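Local coordinates for protein adenosine deaminase 1 (Arthrobacter aurescens, PDB 3RYS) that probably catalyses the zinc-dependent hydrolytic deamination of adenine to hypoxanthine, a step of purine salvage and nitrogen catabolism, at residues Leu194-His199 and His217-Asp222. Numbering follows the deposited sequence.
Sequences LRRIAH and HVERID. With ZN (zinc ion), chain C; ADE (adenine), chain D.
Glu219 reaches from the 217-222 segment into the start of strand 195-200, its carboxylate lying between two arginines. Its chain, extended beyond CG, lays the carboxylate over one face of the Arg196 guanidinium, the two planes 28° apart. Arg196 NH2 stands 3.4 Å from Glu219 OE1, which sits well out of the guanidinium plane, a pairing by charge alone. OE1 also accepts a hydrogen bond from the backbone N of Arg196 (3.2 Å) through its anti lone pair, and Glu219 N in return donates to Arg196 O. Arg195, its chain extended from CG to NE, crosses Glu219 at about a right angle; Arg195 NH1 salt-bridges Glu219 OE2, though that nitrogen is modelled too close to its neighbour for its exact place to be trusted. Bends at chi2 (135°) and chi3 (-78°) curl Arg196 back, and its NE donates in plane to Leu194 O (3.1 Å), which helps to hold the guanidinium's rotation. A leucine in place of this arginine would probably leave Glu219 without one of its two arginine mates and Leu194 O without its NE donor.

Farther along, the methyl of Ala198 rests on Val218 CG1 (3.5 Å), facing helices 183-191 and 206-214. Toward the barrel interior, Ile197 runs alongside Arg220 with CG2 over the guanidinium face; the Arg220 tip is salt-bridged to Glu99. Asp222 N bonds to Ala198 O (2.9 Å), and Asp222 CB lies over the His199 ring face, 4.0 Å from its centroid, while OD1 is held by Thr245. His199 NE2 binds zinc (2.3 Å) together with His19, His21, Asp280 and N6 of the bound adenine. Strand 195-200, helix 206-214 and strand 220-221 thus form a parallel beta-alpha-beta unit of the TIM barrel, delivering a zinc ligand at the C-terminal strand ends, as in the adenosine deaminase family.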
ATOM      1  N   LEU A 194      17.676   6.058   2.763  1.00 24.66           N
ATOM      2  CA  LEU A 194      16.291   5.611   2.763  1.00 21.30           C
ATOM      3  C   LEU A 194      15.853   5.210   1.364  1.00 19.83           C
ATOM      4  O   LEU A 194      16.185   5.872   0.379  1.00 22.26           O
ATOM      5  CB  LEU A 194      15.372   6.705   3.315  1.00 19.03           C
ATOM      6  CG  LEU A 194      15.474   7.000   4.812  1.00 18.30           C
ATOM      7  CD1 LEU A 194      14.820   8.337   5.141  1.00 19.73           C
ATOM      8  CD2 LEU A 194      14.851   5.875   5.628  1.00 17.74           C
ATOM      9  N   ARG A 195      15.110   4.115   1.285  1.00 21.33           N
ATOM     10  CA  ARG A 195      14.576   3.645   0.016  1.00 21.94           C
ATOM     11  C   ARG A 195      13.391   4.504  -0.405  1.00 19.07           C
ATOM     12  O   ARG A 195      12.804   5.205   0.418  1.00 19.09           O
ATOM     13  CB  ARG A 195      14.202   2.167   0.116  1.00 20.41           C
ATOM     14  CG  ARG A 195      15.426   1.271   0.215  1.00 19.16           C
ATOM     15  CD  ARG A 195      15.059  -0.187   0.083  1.00 24.56           C
ATOM     16  NE  ARG A 195      16.135  -0.968  -0.522  1.00 23.36           N
ATOM     17  CZ  ARG A 195      16.352  -1.047  -1.832  1.00 29.74           C
ATOM     18  NH1 ARG A 195      15.574  -0.389  -2.678  1.00 21.61           N
ATOM     19  NH2 ARG A 195      17.351  -1.780  -2.301  1.00 45.97           N
ATOM     20  N   ARG A 196      13.046   4.465  -1.686  1.00 19.43           N
ATOM     21  CA  ARG A 196      12.072   5.413  -2.218  1.00 17.60           C
ATOM     22  C   ARG A 196      10.960   4.771  -3.033  1.00 14.95           C
ATOM     23  O   ARG A 196      11.218   3.982  -3.939  1.00 16.53           O
ATOM     24  CB  ARG A 196      12.782   6.456  -3.074  1.00 17.76           C
ATOM     25  CG  ARG A 196      13.631   7.424  -2.289  1.00 21.29           C
ATOM     26  CD  ARG A 196      14.969   7.601  -2.970  1.00 24.12           C
ATOM     27  NE  ARG A 196      15.834   6.461  -2.690  1.00 27.38           N
ATOM     28  CZ  ARG A 196      16.642   5.899  -3.581  1.00 27.25           C
ATOM     29  NH1 ARG A 196      16.693   6.366  -4.822  1.00 24.78           N
ATOM     30  NH2 ARG A 196      17.390   4.862  -3.230  1.00 27.36           N
ATOM     31  N   ILE A 197       9.721   5.120  -2.701  1.00 13.30           N
ATOM     32  CA  ILE A 197       8.574   4.784  -3.535  1.00 14.54           C
ATOM     33  C   ILE A 197       7.642   5.989  -3.624  1.00 15.30           C
ATOM     34  O   ILE A 197       7.742   6.920  -2.827  1.00 13.22           O
ATOM     35  CB  ILE A 197       7.796   3.579  -2.990  1.00 11.69           C
ATOM     36  CG1 ILE A 197       7.182   3.919  -1.632  1.00 15.56           C
ATOM     37  CG2 ILE A 197       8.697   2.367  -2.885  1.00 13.16           C
ATOM     38  CD1 ILE A 197       6.308   2.822  -1.066  1.00 16.34           C
ATOM     39  N   ALA A 198       6.738   5.976  -4.598  1.00 14.11           N
ATOM     40  CA  ALA A 198       5.803   7.080  -4.760  1.00 13.76           C
ATOM     41  C   ALA A 198       4.567   6.669  -5.544  1.00 12.80           C
ATOM     42  O   ALA A 198       4.652   5.898  -6.500  1.00 13.37           O
ATOM     43  CB  ALA A 198       6.490   8.261  -5.436  1.00 16.03           C
ATOM     44  N   HIS A 199       3.417   7.189  -5.129  1.00 12.74           N
ATOM     45  CA  HIS A 199       2.183   7.023  -5.886  1.00 11.87           C
ATOM     46  C   HIS A 199       2.270   7.804  -7.185  1.00 11.58           C
ATOM     47  O   HIS A 199       2.606   8.989  -7.185  1.00 12.26           O
ATOM     48  CB  HIS A 199       0.985   7.504  -5.072  1.00 11.75           C
ATOM     49  CG  HIS A 199       0.537   6.531  -4.030  1.00 12.98           C
ATOM     50  ND1 HIS A 199       1.392   6.007  -3.084  1.00 13.74           N
ATOM     51  CD2 HIS A 199      -0.677   5.986  -3.784  1.00 13.42           C
ATOM     52  CE1 HIS A 199       0.724   5.181  -2.300  1.00 14.14           C
ATOM     53  NE2 HIS A 199      -0.534   5.152  -2.701  1.00 14.50           N
ATOM     54  N   HIS A 217      13.627   9.706  -8.303  1.00 19.98           N
ATOM     55  CA  HIS A 217      14.440   8.492  -8.292  1.00 18.63           C
ATOM     56  C   HIS A 217      13.842   7.354  -7.464  1.00 16.57           C
ATOM     57  O   HIS A 217      14.570   6.615  -6.800  1.00 19.01           O
ATOM     58  CB  HIS A 217      15.863   8.806  -7.810  1.00 16.16           C
ATOM     59  CG  HIS A 217      16.577   9.806  -8.666  1.00 25.91           C
ATOM     60  ND1 HIS A 217      17.012   9.518  -9.943  1.00 28.34           N
ATOM     61  CD2 HIS A 217      16.930  11.092  -8.430  1.00 26.93           C
ATOM     62  CE1 HIS A 217      17.604  10.582 -10.456  1.00 29.16           C
ATOM     63  NE2 HIS A 217      17.567  11.551  -9.558  1.00 28.94           N
ATOM     64  N   VAL A 218      12.522   7.200  -7.512  1.00 16.83           N
ATOM     65  CA  VAL A 218      11.869   6.131  -6.755  1.00 17.73           C
ATOM     66  C   VAL A 218      12.285   4.753  -7.260  1.00 16.90           C
ATOM     67  O   VAL A 218      12.746   4.608  -8.390  1.00 17.83           O
ATOM     68  CB  VAL A 218      10.332   6.237  -6.788  1.00 15.02           C
ATOM     69  CG1 VAL A 218       9.879   7.555  -6.198  1.00 14.67           C
ATOM     70  CG2 VAL A 218       9.813   6.066  -8.214  1.00 17.15           C
ATOM     71  N   GLU A 219      12.109   3.744  -6.414  1.00 17.49           N
ATOM     72  CA  GLU A 219      12.532   2.388  -6.739  1.00 18.98           C
ATOM     73  C   GLU A 219      11.373   1.510  -7.182  1.00 16.18           C
ATOM     74  O   GLU A 219      11.579   0.438  -7.752  1.00 16.07           O
ATOM     75  CB  GLU A 219      13.238   1.769  -5.546  1.00 16.65           C
ATOM     76  CG  GLU A 219      14.102   2.765  -4.826  1.00 19.96           C
ATOM     77  CD  GLU A 219      15.168   2.098  -4.013  1.00 25.20           C
ATOM     78  OE1 GLU A 219      15.210   2.342  -2.788  1.00 24.97           O
ATOM     79  OE2 GLU A 219      15.952   1.319  -4.597  1.00 23.43           O
ATOM     80  N   ARG A 220      10.155   1.957  -6.904  1.00 14.91           N
ATOM     81  CA  ARG A 220       8.979   1.342  -7.510  1.00 20.49           C
ATOM     82  C   ARG A 220       7.788   2.295  -7.552  1.00 16.73           C
ATOM     83  O   ARG A 220       7.655   3.175  -6.706  1.00 16.57           O
ATOM     84  CB  ARG A 220       8.620  -0.007  -6.863  1.00 19.56           C
ATOM     85  CG  ARG A 220       8.647  -0.053  -5.347  1.00 17.49           C
ATOM     86  CD  ARG A 220       8.198  -1.427  -4.833  1.00 14.30           C
ATOM     87  NE  ARG A 220       7.645  -1.335  -3.487  1.00 14.53           N
ATOM     88  CZ  ARG A 220       8.213  -1.846  -2.401  1.00 15.25           C
ATOM     89  NH1 ARG A 220       9.346  -2.523  -2.490  1.00 15.85           N
ATOM     90  NH2 ARG A 220       7.631  -1.698  -1.222  1.00 19.96           N
ATOM     91  N   ILE A 221       6.947   2.127  -8.566  1.00 15.23           N
ATOM     92  CA  ILE A 221       5.803   3.001  -8.771  1.00 14.48           C
ATOM     93  C   ILE A 221       4.556   2.399  -8.139  1.00 16.23           C
ATOM     94  O   ILE A 221       4.272   1.208  -8.297  1.00 14.61           O
ATOM     95  CB  ILE A 221       5.541   3.246 -10.272  1.00 15.14           C
ATOM     96  CG1 ILE A 221       6.678   4.065 -10.892  1.00 13.22           C
ATOM     97  CG2 ILE A 221       4.210   3.950 -10.474  1.00 15.06           C
ATOM     98  CD1 ILE A 221       6.693   5.510 -10.464  1.00 12.90           C
ATOM     99  N   ASP A 222       3.811   3.228  -7.419  1.00 13.45           N
ATOM    100  CA  ASP A 222       2.599   2.767  -6.765  1.00 12.91           C
ATOM    101  C   ASP A 222       1.368   3.099  -7.607  1.00 13.07           C
ATOM    102  O   ASP A 222       1.138   4.254  -7.969  1.00 10.34           O
ATOM    103  CB  ASP A 222       2.520   3.340  -5.350  1.00 13.00           C
ATOM    104  CG  ASP A 222       3.671   2.861  -4.472  1.00 14.74           C
ATOM    105  OD1 ASP A 222       3.924   1.637  -4.430  1.00 13.19           O
ATOM    106  OD2 ASP A 222       4.327   3.706  -3.829  1.00 15.69           O
TER
HETATM  107 ZN    ZN C 344      -2.265   3.771  -2.180  1.00 17.39          ZN
HETATM  108  N9  ADE D 345      -3.749   7.488   0.569  1.00 18.84           N
HETATM  109  C8  ADE D 345      -4.106   6.232   0.982  1.00 21.89           C
HETATM  110  N7  ADE D 345      -4.324   5.382   0.001  1.00 20.30           N
HETATM  111  C5  ADE D 345      -4.096   6.142  -1.138  1.00 22.54           C
HETATM  112  C6  ADE D 345      -4.162   5.831  -2.514  1.00 23.31           C
HETATM  113  N6  ADE D 345      -4.494   4.619  -2.974  1.00 21.81           N
HETATM  114  N1  ADE D 345      -3.874   6.816  -3.394  1.00 22.49           N
HETATM  115  C2  ADE D 345      -3.544   8.028  -2.924  1.00 22.84           C
HETATM  116  N3  ADE D 345      -3.447   8.442  -1.657  1.00 21.82           N
HETATM  117  C4  ADE D 345      -3.740   7.441  -0.808  1.00 20.84           C